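Local coordinates for protein tengpin (Thermoanaerobacter tengcongensis, PDB 2VH4) that probably inhibits serine proteases as a member of the serpin family, and is captured here as a loop C-sheet polymer in the latent conformation, at residues 166-171 with 339-344; 102-107 with 127-132; 298-303 with 310-315; 39-44 with 276-281. One frame throughout, in Å; residues are numbered along the deposited sequence.

Contacts 1, 2 and 3 lie along one end of serpin sheet A. Contact 1 pairs strand 164-177 with strand 330-342, which by its place in the chain is the reactive-centre loop taken up as the extra central strand of the latent form. Contact 2 extends the sheet from strand 164-177 outward, and its centre is about 10 Å from that of contact 1; Tyr-167 N to Trp-104 O, 2.9 Å, joins them. Contact 3, about 12 Å from contact 1 between centres, holds the start of strand 314-326, the inserted strand's other neighbour. Contact 4 lies apart near the middle of the molecule, about 25 Å from contact 2 between centres, where sheet B packs on sheet A.

Contact 1: 166-171 with 339-344; sequences MYLINA and VDITAA
Tyr-167 turns CG away from its carbonyl carbon (chi1 -67°) and Asp-340 swings its own CG opposite the backbone N (chi1 -169°), so that ring and carboxylate lie side by side and point the same way, their planes 40° apart. The carboxylate comes obliquely to the CE2 corner of the ring, with Asp-340 OD2 3.2 Å from Tyr-167 CE2. Asp-164 lies close to both, taking a weak hydrogen bond from the tyrosine hydroxyl and crowding Asp-340 with like charge, which would probably raise the pKa of one of the two and favour a proton on it. On the other sheet face Leu-168 CD1 reaches Ile-341 CG1 at 3.7 Å, and Met-166 CB meets Ile-341 CB at 3.9 Å; branched and long apolar chains suit this side, which helix 43-54 covers. An alanine in place of Tyr-167 would probably leave the flank of Asp-340 uncovered and Asp-164 without its hydroxyl neighbour. The backbones run antiparallel, tied by Val-339 N to Leu-168 O at 2.8 Å, Ile-341 N to Met-166 O at 2.9 Å and Leu-168 N to Val-339 O at 3.1 Å, while Met-166 N to Ile-341 O is weak. With strand 314-326 on the far side of 339-342, this is the pattern of a latent serpin, in which the reactive-centre loop enters sheet A as its central strand.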
loop_
_atom_site.group_PDB
_atom_site.type_symbol
_atom_site.label_atom_id
_atom_site.label_comp_id
_atom_site.label_asym_id
_atom_site.label_seq_id
_atom_site.Cartn_x
_atom_site.Cartn_y
_atom_site.Cartn_z
ATOM N N MET A 166 -0.611 -20.358 -5.738
ATOM C CA MET A 166 -1.348 -19.128 -6.055
ATOM C C MET A 166 -0.595 -17.855 -5.683
ATOM O O MET A 166 0.023 -17.772 -4.625
ATOM C CB MET A 166 -2.731 -19.114 -5.377
ATOM C CG MET A 166 -3.644 -17.981 -5.871
ATOM S SD MET A 166 -5.269 -17.887 -5.091
ATOM C CE MET A 166 -6.185 -19.166 -5.953
ATOM N N TYR A 167 -0.659 -16.866 -6.567
ATOM C CA TYR A 167 -0.244 -15.508 -6.230
ATOM C C TYR A 167 -1.430 -14.579 -6.420
ATOM O O TYR A 167 -2.040 -14.552 -7.490
ATOM C CB TYR A 167 0.929 -15.044 -7.097
ATOM C CG TYR A 167 2.215 -15.798 -6.856
ATOM C CD1 TYR A 167 2.519 -16.945 -7.584
ATOM C CD2 TYR A 167 3.132 -15.361 -5.905
ATOM C CE1 TYR A 167 3.697 -17.644 -7.365
ATOM C CE2 TYR A 167 4.314 -16.048 -5.684
ATOM C CZ TYR A 167 4.586 -17.194 -6.415
ATOM O OH TYR A 167 5.757 -17.876 -6.205
ATOM N N LEU A 168 -1.769 -13.849 -5.366
ATOM C CA LEU A 168 -2.770 -12.799 -5.457
ATOM C C LEU A 168 -1.999 -11.487 -5.505
ATOM O O LEU A 168 -1.229 -11.186 -4.590
ATOM C CB LEU A 168 -3.732 -12.835 -4.259
ATOM C CG LEU A 168 -4.423 -14.173 -3.980
ATOM C CD1 LEU A 168 -3.623 -15.012 -2.982
ATOM C CD2 LEU A 168 -5.831 -13.952 -3.471
ATOM N N ILE A 169 -2.183 -10.731 -6.584
ATOM C CA ILE A 169 -1.362 -9.542 -6.831
ATOM C C ILE A 169 -2.189 -8.288 -7.114
ATOM O O ILE A 169 -3.056 -8.289 -7.986
ATOM C CB ILE A 169 -0.365 -9.772 -8.001
ATOM C CG1 ILE A 169 0.480 -11.026 -7.766
ATOM C CG2 ILE A 169 0.530 -8.549 -8.191
ATOM C CD1 ILE A 169 1.139 -11.577 -9.016
ATOM N N ASN A 170 -1.912 -7.223 -6.371
ATOM C CA ASN A 170 -2.477 -5.922 -6.677
ATOM C C ASN A 170 -1.399 -4.934 -7.106
ATOM O O ASN A 170 -0.322 -4.873 -6.490
ATOM C CB ASN A 170 -3.252 -5.356 -5.493
ATOM C CG ASN A 170 -3.623 -3.892 -5.693
ATOM O OD1 ASN A 170 -2.829 -2.993 -5.411
ATOM N ND2 ASN A 170 -4.820 -3.648 -6.207
ATOM N N ALA A 171 -1.700 -4.166 -8.151
ATOM C CA ALA A 171 -0.842 -3.069 -8.591
ATOM C C ALA A 171 -1.568 -1.728 -8.560
ATOM O O ALA A 171 -2.778 -1.652 -8.781
ATOM C CB ALA A 171 -0.286 -3.335 -9.975
ATOM N N VAL A 339 0.713 -11.676 -2.699
ATOM C CA VAL A 339 0.469 -12.608 -1.606
ATOM C C VAL A 339 0.760 -14.028 -2.104
ATOM O O VAL A 339 0.174 -14.479 -3.086
ATOM C CB VAL A 339 -0.990 -12.482 -1.093
ATOM C CG1 VAL A 339 -1.285 -13.476 0.027
ATOM C CG2 VAL A 339 -1.268 -11.046 -0.641
ATOM N N ASP A 340 1.678 -14.717 -1.434
ATOM C CA ASP A 340 2.151 -16.018 -1.903
ATOM C C ASP A 340 1.572 -17.194 -1.114
ATOM O O ASP A 340 1.858 -17.365 0.078
ATOM C CB ASP A 340 3.684 -16.066 -1.914
ATOM C CG ASP A 340 4.231 -17.284 -2.651
ATOM O OD1 ASP A 340 3.450 -18.219 -2.953
ATOM O OD2 ASP A 340 5.452 -17.300 -2.938
ATOM N N ILE A 341 0.769 -18.001 -1.809
ATOM C CA ILE A 341 0.117 -19.180 -1.242
ATOM C C ILE A 341 0.911 -20.451 -1.572
ATOM O O ILE A 341 1.062 -20.821 -2.745
ATOM C CB ILE A 341 -1.356 -19.305 -1.739
ATOM C CG1 ILE A 341 -2.164 -18.041 -1.404
ATOM C CG2 ILE A 341 -2.026 -20.549 -1.178
ATOM C CD1 ILE A 341 -2.322 -17.720 0.089
ATOM N N THR A 342 1.407 -21.118 -0.532
ATOM C CA THR A 342 2.307 -22.260 -0.708
ATOM C C THR A 342 1.968 -23.443 0.201
ATOM O O THR A 342 1.236 -23.299 1.177
ATOM C CB THR A 342 3.789 -21.843 -0.525
ATOM O OG1 THR A 342 4.648 -22.871 -1.040
ATOM C CG2 THR A 342 4.107 -21.596 0.933
ATOM N N ALA A 343 2.523 -24.606 -0.130
ATOM C CA ALA A 343 2.146 -25.864 0.514
ATOM C C ALA A 343 3.076 -26.278 1.652
ATOM O O ALA A 343 2.634 -26.892 2.627
ATOM C CB ALA A 343 2.064 -26.974 -0.521
ATOM N N ALA A 344 4.355 -25.945 1.530
ATOM C CA ALA A 344 5.351 -26.481 2.444
ATOM C C ALA A 344 6.293 -25.411 3.000
ATOM O O ALA A 344 6.230 -24.245 2.603
ATOM C CB ALA A 344 6.139 -27.598 1.759
#

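Contact 2: 102-107 with 127-132; sequences SIWFKE and DIFKAA
Strands 102-106 and 127-131 run parallel, their axes 21° apart, and a ladder of alternating bonds joins them, among them Ile-103 N to Asp-127 O at 2.9 Å and Ala-131 N to Phe-105 O at 2.8 Å. On one face Phe-129 lies beside Trp-104, pointing the same way, and Phe-129 CD1 sits over the centre of the indole, 3.4 Å from Trp-104 CE2; with the planes inclined by 34°, the rings neither stack nor meet edge to face. Trp-104 NE1 gives a bent bond to Ser-102 OG at 2.6 Å, a small hydroxyl close enough to restrain the indole's rotation. A leucine at Trp-104 would probably take away the flat surface on which Phe-129 rests and leave Ser-102 OG without this donor. On the opposite face Lys-130 lays its aliphatic chain across Phe-105, with CA 4.0 Å from the ring centroid in a CH-pi contact, while Ile-128 CG2 touches the ring's edge. The long chain of lysine shields the ring and still carries its charge outward. Helix 135-148 covers the Trp-104 side, where Trp-144 bonds Asp-127; helix 114-124 packs under Ile-103 and Phe-105, and strand 164-177 borders 102-106.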
loop_
_atom_site.group_PDB
_atom_site.type_symbol
_atom_site.label_atom_id
_atom_site.label_comp_id
_atom_site.label_asym_id
_atom_site.label_seq_id
_atom_site.Cartn_x
_atom_site.Cartn_y
_atom_site.Cartn_z
ATOM N N SER A 102 -4.834 -9.283 -9.992
ATOM C CA SER A 102 -4.738 -10.548 -10.701
ATOM C C SER A 102 -4.602 -11.714 -9.752
ATOM O O SER A 102 -4.083 -11.573 -8.639
ATOM C CB SER A 102 -3.587 -10.541 -11.726
ATOM O OG SER A 102 -2.317 -10.692 -11.112
ATOM N N ILE A 103 -5.101 -12.859 -10.206
ATOM C CA ILE A 103 -4.886 -14.147 -9.553
ATOM C C ILE A 103 -4.149 -15.045 -10.538
ATOM O O ILE A 103 -4.560 -15.181 -11.698
ATOM C CB ILE A 103 -6.227 -14.834 -9.156
ATOM C CG1 ILE A 103 -7.148 -13.875 -8.377
ATOM C CG2 ILE A 103 -5.973 -16.147 -8.406
ATOM C CD1 ILE A 103 -6.693 -13.539 -6.971
ATOM N N TRP A 104 -3.049 -15.634 -10.074
ATOM C CA TRP A 104 -2.307 -16.628 -10.848
ATOM C C TRP A 104 -2.324 -17.927 -10.056
ATOM O O TRP A 104 -2.008 -17.922 -8.867
ATOM C CB TRP A 104 -0.864 -16.172 -11.072
ATOM C CG TRP A 104 -0.729 -14.802 -11.697
ATOM C CD1 TRP A 104 -1.023 -13.601 -11.116
ATOM C CD2 TRP A 104 -0.240 -14.501 -13.011
ATOM N NE1 TRP A 104 -0.760 -12.575 -11.989
ATOM C CE2 TRP A 104 -0.276 -13.100 -13.158
ATOM C CE3 TRP A 104 0.222 -15.283 -14.079
ATOM C CZ2 TRP A 104 0.128 -12.458 -14.328
ATOM C CZ3 TRP A 104 0.625 -14.643 -15.250
ATOM C CH2 TRP A 104 0.571 -13.242 -15.363
ATOM N N PHE A 105 -2.709 -19.033 -10.693
ATOM C CA PHE A 105 -2.738 -20.325 -9.998
ATOM C C PHE A 105 -2.119 -21.480 -10.788
ATOM O O PHE A 105 -2.077 -21.456 -12.020
ATOM C CB PHE A 105 -4.151 -20.674 -9.502
ATOM C CG PHE A 105 -5.131 -20.967 -10.596
ATOM C CD1 PHE A 105 -5.300 -22.267 -11.068
ATOM C CD2 PHE A 105 -5.905 -19.952 -11.143
ATOM C CE1 PHE A 105 -6.217 -22.546 -12.075
ATOM C CE2 PHE A 105 -6.824 -20.224 -12.153
ATOM C CZ PHE A 105 -6.981 -21.523 -12.618
ATOM N N LYS A 106 -1.634 -22.482 -10.060
ATOM C CA LYS A 106 -0.963 -23.630 -10.658
ATOM C C LYS A 106 -1.946 -24.575 -11.352
ATOM O O LYS A 106 -2.977 -24.949 -10.790
ATOM C CB LYS A 106 -0.150 -24.380 -9.600
ATOM C CG LYS A 106 0.997 -25.195 -10.160
ATOM C CD LYS A 106 1.930 -25.655 -9.050
ATOM C CE LYS A 106 3.153 -26.365 -9.607
ATOM N NZ LYS A 106 4.107 -26.759 -8.534
ATOM N N GLU A 107 -1.613 -24.946 -12.584
ATOM C CA GLU A 107 -2.419 -25.869 -13.379
ATOM C C GLU A 107 -2.346 -27.314 -12.867
ATOM O O GLU A 107 -3.200 -28.129 -13.199
ATOM C CB GLU A 107 -2.012 -25.798 -14.863
ATOM C CG GLU A 107 -0.564 -26.231 -15.162
ATOM C CD GLU A 107 -0.061 -25.819 -16.553
ATOM O OE1 GLU A 107 -0.731 -25.020 -17.250
ATOM O OE2 GLU A 107 1.030 -26.291 -16.945
ATOM N N ASP A 127 -7.814 -10.068 -13.361
ATOM C CA ASP A 127 -7.333 -10.953 -14.413
ATOM C C ASP A 127 -7.036 -12.310 -13.783
ATOM O O ASP A 127 -6.321 -12.392 -12.781
ATOM C CB ASP A 127 -6.049 -10.401 -15.033
ATOM C CG ASP A 127 -6.250 -9.066 -15.723
ATOM O OD1 ASP A 127 -7.317 -8.842 -16.330
ATOM O OD2 ASP A 127 -5.318 -8.240 -15.671
ATOM N N ILE A 128 -7.591 -13.372 -14.355
ATOM C CA ILE A 128 -7.373 -14.714 -13.822
ATOM C C ILE A 128 -6.516 -15.527 -14.779
ATOM O O ILE A 128 -6.867 -15.705 -15.952
ATOM C CB ILE A 128 -8.709 -15.426 -13.497
ATOM C CG1 ILE A 128 -9.343 -14.779 -12.261
ATOM C CG2 ILE A 128 -8.503 -16.930 -13.275
ATOM C CD1 ILE A 128 -10.841 -14.909 -12.195
ATOM N N PHE A 129 -5.386 -16.007 -14.268
ATOM C CA PHE A 129 -4.456 -16.782 -15.071
ATOM C C PHE A 129 -4.202 -18.164 -14.482
ATOM O O PHE A 129 -3.788 -18.289 -13.330
ATOM C CB PHE A 129 -3.126 -16.038 -15.226
ATOM C CG PHE A 129 -3.247 -14.683 -15.859
ATOM C CD1 PHE A 129 -3.040 -13.534 -15.102
ATOM C CD2 PHE A 129 -3.547 -14.550 -17.214
ATOM C CE1 PHE A 129 -3.134 -12.268 -15.676
ATOM C CE2 PHE A 129 -3.649 -13.288 -17.803
ATOM C CZ PHE A 129 -3.445 -12.143 -17.032
ATOM N N LYS A 130 -4.471 -19.190 -15.284
ATOM C CA LYS A 130 -4.039 -20.560 -15.012
ATOM C C LYS A 130 -2.635 -20.705 -15.586
ATOM O O LYS A 130 -2.413 -20.392 -16.755
ATOM C CB LYS A 130 -4.998 -21.552 -15.678
ATOM C CG LYS A 130 -4.728 -23.013 -15.359
ATOM C CD LYS A 130 -6.012 -23.834 -15.407
ATOM C CE LYS A 130 -5.805 -25.218 -14.799
ATOM N NZ LYS A 130 -7.066 -25.834 -14.283
ATOM N N ALA A 131 -1.687 -21.157 -14.768
ATOM C CA ALA A 131 -0.279 -21.164 -15.164
ATOM C C ALA A 131 0.502 -22.413 -14.747
ATOM O O ALA A 131 0.082 -23.168 -13.868
ATOM C CB ALA A 131 0.412 -19.913 -14.655
ATOM N N ALA A 132 1.647 -22.610 -15.396
ATOM C CA ALA A 132 2.526 -23.744 -15.126
ATOM C C ALA A 132 3.374 -23.551 -13.865
ATOM O O ALA A 132 3.830 -24.529 -13.270
ATOM C CB ALA A 132 3.427 -24.001 -16.326
#

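Contact 3: 298-303 with 310-315; sequences DKADFS and IGNLYI
Water 1 sits between the two segments and is gripped by three backbone groups: it donates to Leu-313 O at 2.7 Å and, at a longer 3.2 Å, to Ala-300 O, while it accepts from Phe-302 N at 2.9 Å. The water thus stands in for direct backbone pairing where the two segments are too far apart, and satisfies polar atoms at the border of a buried patch. Next to the water, Ala-300 aims its methyl at the other segment, where Ala-300 CB rests 3.7 Å from Tyr-314 CB; a side chain this small suits so close a passage. Phe-302 enters next to it. Its CG is opposite the carbonyl carbon (chi1 -80°), which swings the ring toward 313-315: Leu-313 O lies at the ring edge, in its plane, and Phe-302 CZ reaches Ile-315 CG1 at 3.7 Å, the two side chains crossing at about a right angle. Thr-53, Thr-61 and Met-65 of helices 43-54 and 59-70 also touch the phenyl group, so a large flat apolar residue fills this place well. An Asx turn brackets Phe-302 and is consistent with a fixed bend there: Asp-301 OD1 accepts from Ser-303 N at 3.1 Å and, through its syn lone pair, from Ser-303 OG at 2.8 Å. The other oxygen, Asp-301 OD2, bonds Asn-59. Tyr-314 OH bonds Ala-344 O, just past the end of strand 330-342. Here the loop 298-303 closes over the start of strand 314-326, a neighbour of the inserted loop in serpin sheet A.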
loop_
_atom_site.group_PDB
_atom_site.type_symbol
_atom_site.label_atom_id
_atom_site.label_comp_id
_atom_site.label_asym_id
_atom_site.label_seq_id
_atom_site.Cartn_x
_atom_site.Cartn_y
_atom_site.Cartn_z
ATOM N N ASP A 298 0.665 -24.925 10.100
ATOM C CA ASP A 298 -0.052 -25.872 10.948
ATOM C C ASP A 298 -1.418 -25.331 11.375
ATOM O O ASP A 298 -2.259 -26.085 11.878
ATOM C CB ASP A 298 0.788 -26.213 12.179
ATOM C CG ASP A 298 0.355 -27.498 12.848
ATOM O OD1 ASP A 298 0.458 -27.571 14.091
ATOM O OD2 ASP A 298 -0.081 -28.431 12.136
ATOM N N LYS A 299 -1.633 -24.033 11.147
ATOM C CA LYS A 299 -2.825 -23.322 11.621
ATOM C C LYS A 299 -3.724 -22.768 10.507
ATOM O O LYS A 299 -4.950 -22.871 10.595
ATOM C CB LYS A 299 -2.415 -22.183 12.564
ATOM C CG LYS A 299 -1.864 -22.635 13.915
ATOM C CD LYS A 299 -2.972 -22.825 14.941
ATOM N N ALA A 300 -3.115 -22.184 9.474
ATOM C CA ALA A 300 -3.853 -21.495 8.406
ATOM C C ALA A 300 -4.996 -22.312 7.825
ATOM O O ALA A 300 -4.865 -23.513 7.619
ATOM C CB ALA A 300 -2.905 -21.057 7.293
ATOM N N ASP A 301 -6.118 -21.652 7.573
ATOM C CA ASP A 301 -7.235 -22.281 6.881
ATOM C C ASP A 301 -7.573 -21.476 5.628
ATOM O O ASP A 301 -8.253 -20.446 5.695
ATOM C CB ASP A 301 -8.456 -22.421 7.804
ATOM C CG ASP A 301 -9.597 -23.211 7.162
ATOM O OD1 ASP A 301 -9.747 -23.154 5.923
ATOM O OD2 ASP A 301 -10.354 -23.886 7.902
ATOM N N PHE A 302 -7.072 -21.944 4.490
ATOM C CA PHE A 302 -7.345 -21.301 3.208
ATOM C C PHE A 302 -8.120 -22.226 2.285
ATOM O O PHE A 302 -7.931 -22.210 1.064
ATOM C CB PHE A 302 -6.050 -20.811 2.550
ATOM C CG PHE A 302 -5.553 -19.516 3.107
ATOM C CD1 PHE A 302 -4.402 -19.475 3.885
ATOM C CD2 PHE A 302 -6.251 -18.331 2.873
ATOM C CE1 PHE A 302 -3.945 -18.269 4.414
ATOM C CE2 PHE A 302 -5.802 -17.122 3.403
ATOM C CZ PHE A 302 -4.647 -17.092 4.172
ATOM N N SER A 303 -9.013 -23.007 2.890
ATOM C CA SER A 303 -9.767 -24.054 2.202
ATOM C C SER A 303 -10.824 -23.515 1.238
ATOM O O SER A 303 -11.378 -24.271 0.434
ATOM C CB SER A 303 -10.413 -24.996 3.224
ATOM O OG SER A 303 -11.373 -24.309 4.007
ATOM N N ILE A 310 -1.081 -31.189 -2.077
ATOM C CA ILE A 310 0.334 -31.020 -1.726
ATOM C C ILE A 310 0.587 -30.712 -0.240
ATOM O O ILE A 310 1.724 -30.791 0.233
ATOM C CB ILE A 310 0.995 -29.926 -2.600
ATOM N N GLY A 311 -0.468 -30.366 0.490
ATOM C CA GLY A 311 -0.358 -30.058 1.915
ATOM C C GLY A 311 -1.242 -28.893 2.315
ATOM O O GLY A 311 -2.007 -28.373 1.492
ATOM N N ASN A 312 -1.150 -28.479 3.577
ATOM C CA ASN A 312 -1.927 -27.342 4.040
ATOM C C ASN A 312 -1.404 -26.032 3.454
ATOM O O ASN A 312 -0.212 -25.716 3.571
ATOM C CB ASN A 312 -1.961 -27.268 5.564
ATOM C CG ASN A 312 -2.986 -26.264 6.077
ATOM O OD1 ASN A 312 -2.641 -25.298 6.762
ATOM N ND2 ASN A 312 -4.255 -26.488 5.744
ATOM N N LEU A 313 -2.305 -25.286 2.820
ATOM C CA LEU A 313 -1.957 -24.027 2.172
ATOM C C LEU A 313 -1.894 -22.875 3.176
ATOM O O LEU A 313 -2.745 -22.754 4.060
ATOM C CB LEU A 313 -2.958 -23.700 1.053
ATOM C CG LEU A 313 -3.154 -24.720 -0.078
ATOM C CD1 LEU A 313 -4.274 -24.274 -1.000
ATOM C CD2 LEU A 313 -1.869 -24.966 -0.867
ATOM N N TYR A 314 -0.880 -22.029 3.022
ATOM C CA TYR A 314 -0.665 -20.882 3.905
ATOM C C TYR A 314 0.058 -19.779 3.142
ATOM O O TYR A 314 0.603 -20.030 2.069
ATOM C CB TYR A 314 0.143 -21.305 5.145
ATOM C CG TYR A 314 1.604 -21.587 4.865
ATOM C CD1 TYR A 314 2.565 -20.582 5.016
ATOM C CD2 TYR A 314 2.030 -22.859 4.455
ATOM C CE1 TYR A 314 3.902 -20.822 4.758
ATOM C CE2 TYR A 314 3.378 -23.114 4.197
ATOM C CZ TYR A 314 4.307 -22.087 4.350
ATOM O OH TYR A 314 5.641 -22.307 4.097
ATOM N N ILE A 315 0.054 -18.566 3.695
ATOM C CA ILE A 315 0.809 -17.450 3.125
ATOM C C ILE A 315 2.268 -17.530 3.573
ATOM O O ILE A 315 2.555 -17.418 4.772
ATOM C CB ILE A 315 0.236 -16.065 3.539
ATOM C CG1 ILE A 315 -1.273 -15.981 3.274
ATOM C CG2 ILE A 315 0.982 -14.934 2.820
ATOM C CD1 ILE A 315 -1.924 -14.667 3.713
HETATM O O HOH W 1 -5.094 -24.110 4.435
#

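Contact 4: 39-44 with 276-281; sequences SLISPL and YEYTIK
Tyr-278 presents one ring face to the backbone of Ser-39 and Leu-40, and in doing so joins the two large sheets of the serpin fold: the 276-281 end of strand 263-281 forms the edge of sheet A, and strand 39-41 belongs to sheet B beside strand 371-377. The two strands cross at 66°, too steeply to pair, so side chains do the joining. CG of Tyr-278 stands opposite its backbone N (chi1 -179°), which brings the ring against the main chain of Ser-39 and Leu-40. Ser-39 CA lies over that face, 3.7 Å from the Tyr-278 ring centroid in a CH-pi contact, and Ser-39 CB is 3.5 Å from Tyr-278 CE1; a small residue suits this spot because the ring can come right up to the main chain. Leu-40 N sits over the same face, and Leu-40 O is only 3.1 Å from Tyr-278 CD2. That carbonyl has a proper donor in Thr-322 OG1. Ile-41 CG2 adds a looser touch to Tyr-278 CE2 at 4.3 Å. Tyr-276 comes in differently. Its CG lies between the backbone N and the carbonyl carbon, and the ring meets Ser-39 O with its edge, while Leu-40 CB packs 4.0 Å from Tyr-276 CE1. Tyrosine serves both places because it pairs a broad apolar ring with a hydroxyl: that of Tyr-278 makes a weak bond to Asp-34. Ser-39 OG is held by Thr-376. The one hydrogen bond across the contact, Tyr-276 OH to Ser-39 O at 2.7 Å, arrives from above the carbonyl plane, 57° out of it.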
loop_
_atom_site.group_PDB
_atom_site.type_symbol
_atom_site.label_atom_id
_atom_site.label_comp_id
_atom_site.label_asym_id
_atom_site.label_seq_id
_atom_site.Cartn_x
_atom_site.Cartn_y
_atom_site.Cartn_z
ATOM N N SER A 39 11.460 5.006 3.051
ATOM C CA SER A 39 10.449 3.943 3.023
ATOM C C SER A 39 9.152 4.431 2.388
ATOM O O SER A 39 8.890 5.629 2.359
ATOM C CB SER A 39 10.204 3.364 4.426
ATOM O OG SER A 39 9.457 4.246 5.222
ATOM N N LEU A 40 8.355 3.504 1.868
ATOM C CA LEU A 40 7.091 3.849 1.225
ATOM C C LEU A 40 6.168 2.648 1.162
ATOM O O LEU A 40 6.539 1.591 0.651
ATOM C CB LEU A 40 7.317 4.400 -0.192
ATOM C CG LEU A 40 6.070 4.740 -1.016
ATOM C CD1 LEU A 40 5.368 5.985 -0.485
ATOM C CD2 LEU A 40 6.432 4.915 -2.482
ATOM N N ILE A 41 4.964 2.816 1.695
ATOM C CA ILE A 41 3.948 1.782 1.607
ATOM C C ILE A 41 2.688 2.334 0.947
ATOM O O ILE A 41 2.424 3.540 0.987
ATOM C CB ILE A 41 3.644 1.124 2.987
ATOM C CG1 ILE A 41 2.946 2.099 3.936
ATOM C CG2 ILE A 41 4.925 0.588 3.630
ATOM C CD1 ILE A 41 2.098 1.411 4.981
ATOM N N SER A 42 1.946 1.448 0.296
ATOM C CA SER A 42 0.629 1.768 -0.210
ATOM C C SER A 42 -0.393 0.890 0.514
ATOM O O SER A 42 -0.597 -0.269 0.134
ATOM C CB SER A 42 0.575 1.541 -1.715
ATOM O OG SER A 42 -0.739 1.732 -2.208
ATOM N N PRO A 43 -1.005 1.418 1.593
ATOM C CA PRO A 43 -2.029 0.689 2.345
ATOM C C PRO A 43 -3.201 0.234 1.476
ATOM O O PRO A 43 -3.773 -0.827 1.725
ATOM C CB PRO A 43 -2.498 1.722 3.370
ATOM C CG PRO A 43 -1.321 2.574 3.572
ATOM C CD PRO A 43 -0.735 2.729 2.204
ATOM N N LEU A 44 -3.543 1.029 0.467
ATOM C CA LEU A 44 -4.582 0.656 -0.480
ATOM C C LEU A 44 -4.218 -0.633 -1.212
ATOM O O LEU A 44 -5.045 -1.543 -1.300
ATOM C CB LEU A 44 -4.853 1.792 -1.481
ATOM C CG LEU A 44 -5.790 1.514 -2.665
ATOM C CD1 LEU A 44 -7.164 1.009 -2.227
ATOM C CD2 LEU A 44 -5.929 2.763 -3.504
ATOM N N TYR A 276 13.064 7.032 -5.095
ATOM C CA TYR A 276 13.598 5.751 -4.641
ATOM C C TYR A 276 12.646 4.574 -4.843
ATOM O O TYR A 276 11.459 4.755 -5.115
ATOM C CB TYR A 276 14.045 5.829 -3.165
ATOM C CG TYR A 276 12.948 6.213 -2.188
ATOM C CD1 TYR A 276 12.111 5.241 -1.627
ATOM C CD2 TYR A 276 12.751 7.548 -1.822
ATOM C CE1 TYR A 276 11.111 5.583 -0.739
ATOM C CE2 TYR A 276 11.754 7.899 -0.935
ATOM C CZ TYR A 276 10.938 6.912 -0.394
ATOM O OH TYR A 276 9.948 7.264 0.493
ATOM N N GLU A 277 13.203 3.371 -4.711
ATOM C CA GLU A 277 12.437 2.131 -4.641
ATOM C C GLU A 277 12.551 1.568 -3.233
ATOM O O GLU A 277 13.531 1.831 -2.527
ATOM C CB GLU A 277 12.973 1.108 -5.636
ATOM C CG GLU A 277 12.863 1.533 -7.086
ATOM C CD GLU A 277 13.655 0.637 -8.011
ATOM O OE1 GLU A 277 14.599 -0.026 -7.528
ATOM O OE2 GLU A 277 13.335 0.599 -9.220
ATOM N N TYR A 278 11.549 0.785 -2.840
ATOM C CA TYR A 278 11.466 0.209 -1.502
ATOM C C TYR A 278 10.817 -1.163 -1.566
ATOM O O TYR A 278 9.867 -1.379 -2.323
ATOM C CB TYR A 278 10.663 1.138 -0.598
ATOM C CG TYR A 278 10.500 0.708 0.841
ATOM C CD1 TYR A 278 11.561 0.793 1.746
ATOM C CD2 TYR A 278 9.270 0.261 1.315
ATOM C CE1 TYR A 278 11.401 0.421 3.080
ATOM C CE2 TYR A 278 9.103 -0.114 2.650
ATOM C CZ TYR A 278 10.171 -0.031 3.520
ATOM O OH TYR A 278 10.009 -0.396 4.835
ATOM N N THR A 279 11.346 -2.089 -0.773
ATOM C CA THR A 279 10.784 -3.431 -0.654
ATOM C C THR A 279 10.593 -3.763 0.819
ATOM O O THR A 279 11.496 -3.553 1.630
ATOM C CB THR A 279 11.693 -4.493 -1.322
ATOM O OG1 THR A 279 11.931 -4.135 -2.690
ATOM C CG2 THR A 279 11.044 -5.856 -1.298
ATOM N N ILE A 280 9.408 -4.259 1.164
ATOM C CA ILE A 280 9.166 -4.774 2.511
ATOM C C ILE A 280 8.420 -6.120 2.482
ATOM O O ILE A 280 7.400 -6.261 1.805
ATOM C CB ILE A 280 8.449 -3.726 3.426
ATOM C CG1 ILE A 280 8.341 -4.239 4.872
ATOM C CG2 ILE A 280 7.087 -3.328 2.858
ATOM C CD1 ILE A 280 7.755 -3.232 5.869
ATOM N N LYS A 281 8.959 -7.108 3.193
ATOM C CA LYS A 281 8.236 -8.347 3.443
ATOM C C LYS A 281 7.295 -8.066 4.612
ATOM O O LYS A 281 7.751 -7.807 5.733
ATOM C CB LYS A 281 9.197 -9.499 3.764
#